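Local coordinates for protein putative glutaryl-CoA dehydrogenase (Thermus thermophilus, PDB 2EBA) that belongs to the acyl-CoA dehydrogenase family of flavoproteins and carries flavin-adenine dinucleotide in a fold of helical domains around a beta middle domain, at residues Trp155-Thr160 with Val220-Ser225; Pro194-Arg199 with Leu215-Val220. All coordinates share one frame; numbering follows the deposited sequence.

Contact 1: Trp155-Thr160 with Val220-Ser225; sequences WVLNGT and VRVPES
The indole of W155 gives its N-H to the carboxylate of E224, NE1 to OE1 2.8 Å. In this part of the acyl-CoA dehydrogenase middle domain, strand 220-223 runs antiparallel to strand 154-165, and E224 sits just past its end, in the short 3-10 segment that follows. OE1 lies almost in the indole plane and takes the hydrogen nearly along its own C-O axis; the bend of E224 at chi2 (58°) turns the carboxylate toward NE1, its plane 50° from that of the ring. A glutamate suits this place twice over, since the same OE1 forms a salt bridge with R227, and that positive charge would be expected to favour the ionised form.

From W155 onward the backbones pair in antiparallel register. W155 and V222 form a hydrogen-bonded pair, with W155 N to V222 O at 2.6 Å and V222 N to W155 O at 2.7 Å. L157 and V220 form the next one, L157 N reaching V220 O at 2.7 Å. Between them V156 and R221 face each other as a non-hydrogen-bonded pair, their side chains on the more open face.

W155, L157, V220 and V222 share the other face, where F187 meets the indole edge-to-face and V189 touches both L157 and V220. Apolar residues fit this buried side, and the branched valines also suit extended backbone. CD2 of L157 meets CG2 of V222 at 4.0 Å.

Contact 2: Pro194-Arg199 with Leu215-Val220; sequences PGFQAR and LVLEEV
F196-R199 and L215-L217 run antiparallel as the two arms of a beta hairpin in the middle domain; the N-to-C directions of these short segments differ by 165°. Q197 and V216 make the hydrogen-bonded pair, each N-H meeting the other's carbonyl at 2.8 Å (Q197 N to V216 O, V216 N to Q197 O). F196-L217 and A198-L215 flank it as non-hydrogen-bonded pairs. Beyond F196-L217, G195 O receives E218 N at 2.6 Å, the last rung before the chain turns a corner at E218 and E219. Glycine fits at G195 because its backbone angles (phi 93°) and the nearby carbonyl of E218 leave no room for a side chain. E219 and V220 together face L157 in a G1 beta bulge.

F196, A198, L215 and L217 share one face of the hairpin. CG of F196 stands anti to the backbone N (chi1 -172°), which lays the ring alongside L217, with CD1 3.6 Å from L217 CG. The far end of the ring, CZ, meets CD1 of L215 at 4.1 Å. A173 and I175 of strand 172-178 pack against this face, where a broad flat ring can touch several aliphatic neighbours at once.

The opposite face, with Q197 and V216, is more open and mixed in character. R199 forms a salt bridge with E214, and its guanidinium slants across V216, with NH1 3.4 Å from V216 CG2.

How the contacts relate
Contacts 1 and 2 are two joints of one branched or curled antiparallel sheet; V220 belongs to both, and the chain turns a corner at E218-E219 between them. Strand 154-165 borders 212-217 and 220-223; contact 2 pairs 212-217 with its hairpin partner 196-200 and lies nested in the loop closed by contact 1. The corner is probably tied to the long strand by N158 OD1, 2.6 Å from E219 N. Both contacts are partly buried, contact 1 the more so: one of its eight touching residues is exposed, against five of twelve in contact 2. Contact 1 finishes in a buried indole paired with a carboxylate, contact 2 in exposed charged side chains. The side chain of L215 lies about 8 Å from the bound flavin-adenine dinucleotide.

Contact 1: Trp155-Thr160 with Val220-Ser225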
loop_
_atom_site.group_PDB
_atom_site.type_symbol
_atom_site.label_atom_id
_atom_site.label_comp_id
_atom_site.label_asym_id
_atom_site.label_seq_id
_atom_site.Cartn_x
_atom_site.Cartn_y
_atom_site.Cartn_z
ATOM N N TRP A 155 -43.781 26.143 10.323
ATOM C CA TRP A 155 -42.708 25.575 11.133
ATOM C C TRP A 155 -41.625 26.613 11.385
ATOM O O TRP A 155 -41.330 27.428 10.507
ATOM C CB TRP A 155 -42.043 24.391 10.424
ATOM C CG TRP A 155 -42.928 23.251 10.107
ATOM C CD1 TRP A 155 -43.849 23.184 9.106
ATOM C CD2 TRP A 155 -42.962 21.993 10.777
ATOM N NE1 TRP A 155 -44.459 21.955 9.105
ATOM C CE2 TRP A 155 -43.936 21.201 10.122
ATOM C CE3 TRP A 155 -42.267 21.452 11.868
ATOM C CZ2 TRP A 155 -44.234 19.895 10.521
ATOM C CZ3 TRP A 155 -42.559 20.149 12.267
ATOM C CH2 TRP A 155 -43.540 19.384 11.592
ATOM N N VAL A 156 -41.032 26.579 12.577
ATOM C CA VAL A 156 -39.949 27.498 12.908
ATOM C C VAL A 156 -38.697 26.651 13.021
ATOM O O VAL A 156 -38.629 25.728 13.831
ATOM C CB VAL A 156 -40.181 28.257 14.243
ATOM C CG1 VAL A 156 -40.125 27.303 15.427
ATOM C CG2 VAL A 156 -39.125 29.335 14.400
ATOM N N LEU A 157 -37.713 26.957 12.185
ATOM C CA LEU A 157 -36.464 26.214 12.162
ATOM C C LEU A 157 -35.315 26.976 12.803
ATOM O O LEU A 157 -35.180 28.197 12.631
ATOM C CB LEU A 157 -36.096 25.859 10.715
ATOM C CG LEU A 157 -36.789 24.675 10.019
ATOM C CD1 LEU A 157 -38.287 24.702 10.271
ATOM C CD2 LEU A 157 -36.495 24.728 8.524
ATOM N N ASN A 158 -34.495 26.240 13.551
ATOM C CA ASN A 158 -33.322 26.786 14.235
ATOM C C ASN A 158 -32.182 25.775 14.157
ATOM O O ASN A 158 -32.323 24.634 14.586
ATOM C CB ASN A 158 -33.620 27.074 15.715
ATOM C CG ASN A 158 -34.366 28.382 15.929
ATOM O OD1 ASN A 158 -33.812 29.467 15.739
ATOM N ND2 ASN A 158 -35.628 28.283 16.329
ATOM N N GLY A 159 -31.050 26.203 13.613
ATOM C CA GLY A 159 -29.907 25.322 13.511
ATOM C C GLY A 159 -28.834 25.891 12.617
ATOM O O GLY A 159 -28.945 27.009 12.121
ATOM N N THR A 160 -27.786 25.117 12.400
ATOM C CA THR A 160 -26.698 25.556 11.549
ATOM C C THR A 160 -26.222 24.427 10.628
ATOM O O THR A 160 -26.266 23.253 10.991
ATOM C CB THR A 160 -25.514 26.056 12.401
ATOM O OG1 THR A 160 -25.865 27.303 13.008
ATOM C CG2 THR A 160 -24.274 26.235 11.549
ATOM N N VAL A 220 -36.339 30.705 11.704
ATOM C CA VAL A 220 -36.816 30.801 10.322
ATOM C C VAL A 220 -38.190 30.176 10.168
ATOM O O VAL A 220 -38.375 28.989 10.475
ATOM C CB VAL A 220 -35.826 30.102 9.354
ATOM C CG1 VAL A 220 -36.417 30.031 7.969
ATOM C CG2 VAL A 220 -34.502 30.858 9.334
ATOM N N ARG A 221 -39.169 30.937 9.690
ATOM C CA ARG A 221 -40.488 30.346 9.548
ATOM C C ARG A 221 -40.703 29.816 8.141
ATOM O O ARG A 221 -40.341 30.446 7.126
ATOM C CB ARG A 221 -41.618 31.327 9.875
ATOM C CG ARG A 221 -41.206 32.561 10.652
ATOM C CD ARG A 221 -42.040 32.711 11.932
ATOM N NE ARG A 221 -43.482 32.777 11.686
ATOM C CZ ARG A 221 -44.397 32.331 12.545
ATOM N NH1 ARG A 221 -44.016 31.785 13.695
ATOM N NH2 ARG A 221 -45.692 32.430 12.252
ATOM N N VAL A 222 -41.310 28.640 8.089
ATOM C CA VAL A 222 -41.583 27.991 6.835
ATOM C C VAL A 222 -42.957 27.351 6.878
ATOM O O VAL A 222 -43.260 26.579 7.790
ATOM C CB VAL A 222 -40.562 26.874 6.550
ATOM C CG1 VAL A 222 -40.634 26.483 5.081
ATOM C CG2 VAL A 222 -39.157 27.320 6.954
ATOM N N PRO A 223 -43.808 27.665 5.891
ATOM C CA PRO A 223 -45.153 27.091 5.845
ATOM C C PRO A 223 -45.097 25.568 5.678
ATOM O O PRO A 223 -44.080 25.025 5.257
ATOM C CB PRO A 223 -45.773 27.780 4.631
ATOM C CG PRO A 223 -44.592 27.996 3.737
ATOM C CD PRO A 223 -43.566 28.522 4.718
ATOM N N GLU A 224 -46.184 24.886 6.021
ATOM C CA GLU A 224 -46.262 23.434 5.878
ATOM C C GLU A 224 -46.292 23.098 4.388
ATOM O O GLU A 224 -45.923 21.995 3.988
ATOM C CB GLU A 224 -47.527 22.910 6.571
ATOM C CG GLU A 224 -47.968 21.495 6.188
ATOM C CD GLU A 224 -46.907 20.431 6.457
ATOM O OE1 GLU A 224 -46.151 20.561 7.442
ATOM O OE2 GLU A 224 -46.841 19.451 5.687
ATOM N N SER A 225 -46.729 24.061 3.575
ATOM C CA SER A 225 -46.812 23.886 2.126
ATOM C C SER A 225 -45.403 23.843 1.524
ATOM O O SER A 225 -45.236 23.548 0.341
ATOM C CB SER A 225 -47.608 25.036 1.489
ATOM O OG SER A 225 -46.823 26.212 1.383
#

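Contact 2: Pro194-Arg199 with Leu215-Val220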
loop_
_atom_site.group_PDB
_atom_site.type_symbol
_atom_site.label_atom_id
_atom_site.label_comp_id
_atom_site.label_asym_id
_atom_site.label_seq_id
_atom_site.Cartn_x
_atom_site.Cartn_y
_atom_site.Cartn_z
ATOM N N PRO A 194 -36.754 35.858 6.331
ATOM C CA PRO A 194 -36.021 36.362 7.493
ATOM C C PRO A 194 -35.513 35.305 8.473
ATOM O O PRO A 194 -36.154 34.275 8.690
ATOM C CB PRO A 194 -37.004 37.356 8.128
ATOM C CG PRO A 194 -38.333 37.057 7.466
ATOM C CD PRO A 194 -37.972 36.642 6.086
ATOM N N GLY A 195 -34.337 35.565 9.040
ATOM C CA GLY A 195 -33.738 34.658 10.001
ATOM C C GLY A 195 -32.785 33.662 9.382
ATOM O O GLY A 195 -32.148 32.882 10.081
ATOM N N PHE A 196 -32.685 33.691 8.057
ATOM C CA PHE A 196 -31.822 32.780 7.308
ATOM C C PHE A 196 -30.582 33.491 6.774
ATOM O O PHE A 196 -30.691 34.393 5.947
ATOM C CB PHE A 196 -32.607 32.198 6.132
ATOM C CG PHE A 196 -31.893 31.094 5.397
ATOM C CD1 PHE A 196 -32.193 29.763 5.665
ATOM C CD2 PHE A 196 -30.946 31.383 4.422
ATOM C CE1 PHE A 196 -31.562 28.728 4.972
ATOM C CE2 PHE A 196 -30.310 30.355 3.724
ATOM C CZ PHE A 196 -30.621 29.022 4.000
ATOM N N GLN A 197 -29.407 33.077 7.235
ATOM C CA GLN A 197 -28.166 33.698 6.789
ATOM C C GLN A 197 -27.221 32.681 6.169
ATOM O O GLN A 197 -27.070 31.576 6.680
ATOM C CB GLN A 197 -27.447 34.380 7.959
ATOM C CG GLN A 197 -28.247 35.450 8.694
ATOM C CD GLN A 197 -28.521 36.698 7.861
ATOM O OE1 GLN A 197 -28.960 37.726 8.391
ATOM N NE2 GLN A 197 -28.273 36.615 6.554
ATOM N N ALA A 198 -26.586 33.072 5.071
ATOM C CA ALA A 198 -25.637 32.211 4.378
ATOM C C ALA A 198 -24.319 32.956 4.249
ATOM O O ALA A 198 -24.260 34.007 3.623
ATOM C CB ALA A 198 -26.158 31.857 3.000
ATOM N N ARG A 199 -23.267 32.413 4.844
ATOM C CA ARG A 199 -21.963 33.050 4.770
ATOM C C ARG A 199 -20.988 32.098 4.112
ATOM O O ARG A 199 -20.939 30.913 4.442
ATOM C CB ARG A 199 -21.493 33.445 6.174
ATOM C CG ARG A 199 -22.502 34.348 6.886
ATOM C CD ARG A 199 -21.916 35.099 8.075
ATOM N NE ARG A 199 -21.631 34.238 9.225
ATOM C CZ ARG A 199 -22.554 33.560 9.908
ATOM N NH1 ARG A 199 -23.837 33.628 9.559
ATOM N NH2 ARG A 199 -22.188 32.819 10.951
ATOM N N LEU A 215 -24.700 27.832 6.704
ATOM C CA LEU A 215 -26.074 28.302 6.791
ATOM C C LEU A 215 -26.446 28.449 8.250
ATOM O O LEU A 215 -26.165 27.582 9.072
ATOM C CB LEU A 215 -27.044 27.325 6.098
ATOM C CG LEU A 215 -26.715 26.889 4.666
ATOM C CD1 LEU A 215 -27.825 25.993 4.114
ATOM C CD2 LEU A 215 -26.529 28.109 3.798
ATOM N N VAL A 216 -27.049 29.577 8.578
ATOM C CA VAL A 216 -27.475 29.823 9.937
ATOM C C VAL A 216 -28.955 30.146 9.861
ATOM O O VAL A 216 -29.355 31.102 9.198
ATOM C CB VAL A 216 -26.715 31.009 10.576
ATOM C CG1 VAL A 216 -27.231 31.255 11.969
ATOM C CG2 VAL A 216 -25.229 30.711 10.633
ATOM N N LEU A 217 -29.761 29.312 10.503
ATOM C CA LEU A 217 -31.193 29.512 10.543
ATOM C C LEU A 217 -31.569 29.933 11.955
ATOM O O LEU A 217 -31.429 29.172 12.908
ATOM C CB LEU A 217 -31.935 28.227 10.147
ATOM C CG LEU A 217 -31.835 27.862 8.662
ATOM C CD1 LEU A 217 -30.556 27.084 8.432
ATOM C CD2 LEU A 217 -33.054 27.048 8.233
ATOM N N GLU A 218 -32.041 31.165 12.073
ATOM C CA GLU A 218 -32.430 31.728 13.355
ATOM C C GLU A 218 -33.928 32.026 13.321
ATOM O O GLU A 218 -34.362 32.994 12.692
ATOM C CB GLU A 218 -31.634 33.013 13.588
ATOM C CG GLU A 218 -31.252 33.303 15.024
ATOM C CD GLU A 218 -30.306 34.500 15.132
ATOM O OE1 GLU A 218 -30.635 35.580 14.588
ATOM O OE2 GLU A 218 -29.233 34.360 15.762
ATOM N N GLU A 219 -34.713 31.179 13.988
ATOM C CA GLU A 219 -36.168 31.335 14.049
ATOM C C GLU A 219 -36.764 31.531 12.653
ATOM O O GLU A 219 -37.594 32.406 12.442
ATOM C CB GLU A 219 -36.519 32.537 14.926
ATOM C CG GLU A 219 -37.748 32.345 15.795
ATOM C CD GLU A 219 -37.565 31.275 16.864
ATOM O OE1 GLU A 219 -36.480 31.215 17.480
ATOM O OE2 GLU A 219 -38.518 30.503 17.103
ATOM N N VAL A 220 -36.339 30.705 11.704
ATOM C CA VAL A 220 -36.816 30.801 10.322
ATOM C C VAL A 220 -38.190 30.176 10.168
ATOM O O VAL A 220 -38.375 28.989 10.475
ATOM C CB VAL A 220 -35.826 30.102 9.354
ATOM C CG1 VAL A 220 -36.417 30.031 7.969
ATOM C CG2 VAL A 220 -34.502 30.858 9.334
#